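Local coordinates for protein F2 like fibronectin-binding protein (Streptococcus pneumoniae, PDB 5A0N) that probably acts as a cell-surface adhesin whose N-terminal domain carries an internal thioester for covalent attachment to host molecules, at residues T40-S44 with D45-N49. Numbering follows the deposited sequence.
Sequences TVITS and DTHEN
With chi1 at 62°, Thr43 sets OG1 between its own N and carbonyl carbon, toward Thr46 and the amide of Glu48; CG2, anti to the carbonyl carbon, instead lies near Glu48 O. Thr46 holds the same first rotamer (chi1 58°), and the two hydroxyls approach to 2.7 Å between Thr43 OG1 and Thr46 OG1. Glu48 N donates to Thr43 OG1 (3.0 Å), leaving that hydroxyl one proton for which Thr46 OG1 and, more weakly, Asp45 OD1 compete. Asp45 OD1 also accepts Thr46 N at 2.8 Å, on its anti side and out of the carboxylate plane, while OD2 takes Gly15 N. Between the main chains, Thr43 N donates to Glu48 O (2.8 Å, N-H...O 160°), and His47 N gives a weak bond to Thr43 O. Ser44 to His47 thus form a four-residue beta-hairpin loop, with His47 in the left-handed region; it joins strand 41-43, central in a three-stranded antiparallel sheet, to strand 49-51. Beyond it, Ile42 and Asn49 make a non-hydrogen-bonded pair. In one of its two modelled conformers Asn49 OD1 touches Ile42 CG2 and Thr40 CG2; the hydroxyl of Thr40 has Asn52 O and Asn37 O as acceptors for its single proton. On the His47 side, Ile42 CD1 packs obliquely against His47 CB at 4.0 Å. The imidazole presents its edge to Ser44 O, and a water lying in the ring plane links His47 NE2 (2.9 Å) to that carbonyl. Phe66 meets the ring edge-to-face, and Glu69 OE1 makes a weak bond with ND1. The loop is therefore tied from within by one threonine hydroxyl that accepts Glu48 N and lies within reach of Thr46 OG1 and Asp45 OD1, with the nearby carboxylate probably polarising the Thr46 amide it accepts.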
loop_
_atom_site.group_PDB
_atom_site.type_symbol
_atom_site.label_atom_id
_atom_site.label_comp_id
_atom_site.label_asym_id
_atom_site.label_seq_id
_atom_site.Cartn_x
_atom_site.Cartn_y
_atom_site.Cartn_z
ATOM N N THR A 40 -1.912 -1.949 -7.592
ATOM C CA THR A 40 -3.279 -1.953 -8.109
ATOM C C THR A 40 -3.884 -3.335 -7.995
ATOM O O THR A 40 -3.236 -4.334 -8.338
ATOM C CB THR A 40 -3.287 -1.507 -9.580
ATOM O OG1 THR A 40 -2.747 -0.179 -9.656
ATOM C CG2 THR A 40 -4.646 -1.555 -10.219
ATOM N N VAL A 41 -5.149 -3.403 -7.574
ATOM C CA VAL A 41 -5.850 -4.666 -7.407
ATOM C C VAL A 41 -6.919 -4.732 -8.492
ATOM O O VAL A 41 -7.617 -3.734 -8.759
ATOM C CB VAL A 41 -6.454 -4.804 -5.997
ATOM C CG1 VAL A 41 -7.076 -6.165 -5.842
ATOM C CG2 VAL A 41 -5.376 -4.565 -4.931
ATOM N N ILE A 42 -7.018 -5.909 -9.117
ATOM C CA ILE A 42 -7.928 -6.171 -10.228
ATOM C C ILE A 42 -8.796 -7.397 -9.936
ATOM O O ILE A 42 -8.393 -8.303 -9.224
ATOM C CB ILE A 42 -7.158 -6.311 -11.556
ATOM C CG1 ILE A 42 -6.214 -7.531 -11.533
ATOM C CG2 ILE A 42 -6.412 -5.039 -11.921
ATOM C CD1 ILE A 42 -5.656 -7.878 -12.916
ATOM N N THR A 43 -9.964 -7.430 -10.565
ATOM C CA THR A 43 -10.826 -8.584 -10.479
ATOM C C THR A 43 -10.180 -9.763 -11.213
ATOM O O THR A 43 -9.518 -9.598 -12.251
ATOM C CB THR A 43 -12.195 -8.313 -11.076
ATOM O OG1 THR A 43 -12.015 -8.017 -12.466
ATOM C CG2 THR A 43 -12.897 -7.159 -10.353
ATOM N N SER A 44 -10.389 -10.963 -10.688
ATOM C CA SER A 44 -9.799 -12.174 -11.303
ATOM C C SER A 44 -10.457 -12.517 -12.616
ATOM O O SER A 44 -9.827 -13.184 -13.430
ATOM C CB SER A 44 -9.901 -13.373 -10.380
ATOM O OG SER A 44 -11.250 -13.704 -10.176
ATOM N N ASP A 45 -11.692 -12.075 -12.838
ATOM C CA ASP A 45 -12.431 -12.465 -14.016
ATOM C C ASP A 45 -12.270 -11.468 -15.167
ATOM O O ASP A 45 -11.791 -11.793 -16.260
ATOM C CB ASP A 45 -13.907 -12.749 -13.691
ATOM C CG ASP A 45 -14.602 -11.719 -12.792
ATOM O OD1 ASP A 45 -14.104 -10.625 -12.523
ATOM O OD2 ASP A 45 -15.723 -12.046 -12.330
ATOM N N THR A 46 -12.647 -10.223 -14.927
ATOM C CA THR A 46 -12.622 -9.207 -15.942
ATOM C C THR A 46 -11.343 -8.372 -15.973
ATOM O O THR A 46 -11.157 -7.568 -16.881
ATOM C CB THR A 46 -13.808 -8.267 -15.780
ATOM O OG1 THR A 46 -13.758 -7.678 -14.485
ATOM C CG2 THR A 46 -15.137 -8.989 -15.973
ATOM N N HIS A 47 -10.511 -8.479 -14.944
ATOM C CA HIS A 47 -9.265 -7.711 -14.841
ATOM C C HIS A 47 -9.550 -6.211 -14.773
ATOM O O HIS A 47 -8.777 -5.382 -15.273
ATOM C CB HIS A 47 -8.239 -8.027 -15.942
ATOM C CG HIS A 47 -7.913 -9.477 -16.073
ATOM N ND1 HIS A 47 -7.077 -9.952 -17.058
ATOM C CD2 HIS A 47 -8.274 -10.552 -15.332
ATOM C CE1 HIS A 47 -6.963 -11.256 -16.939
ATOM N NE2 HIS A 47 -7.677 -11.649 -15.905
ATOM N N GLU A 48 -10.708 -5.877 -14.196
ATOM C CA GLU A 48 -11.150 -4.484 -13.913
ATOM C C GLU A 48 -10.473 -4.070 -12.601
ATOM O O GLU A 48 -10.498 -4.849 -11.644
ATOM C CB GLU A 48 -12.692 -4.424 -13.680
ATOM C CG GLU A 48 -13.605 -4.518 -14.902
ATOM C CD GLU A 48 -15.072 -4.669 -14.506
ATOM O OE1 GLU A 48 -15.521 -3.967 -13.573
ATOM O OE2 GLU A 48 -15.792 -5.478 -15.109
ATOM N N ASN A 49 -9.921 -2.868 -12.515
ATOM C CA ASN A 49 -9.453 -2.467 -11.199
ATOM C C ASN A 49 -10.594 -2.497 -10.215
ATOM O O ASN A 49 -11.684 -1.994 -10.474
ATOM C CB ASN A 49 -8.941 -1.056 -11.152
ATOM C CG ASN A 49 -7.653 -0.869 -11.857
ATOM O OD1 ASN A 49 -7.083 -1.793 -12.471
ATOM N ND2 ASN A 49 -7.158 0.364 -11.767
HETATM O O HOH W 1 -7.757 -14.509 -15.366
#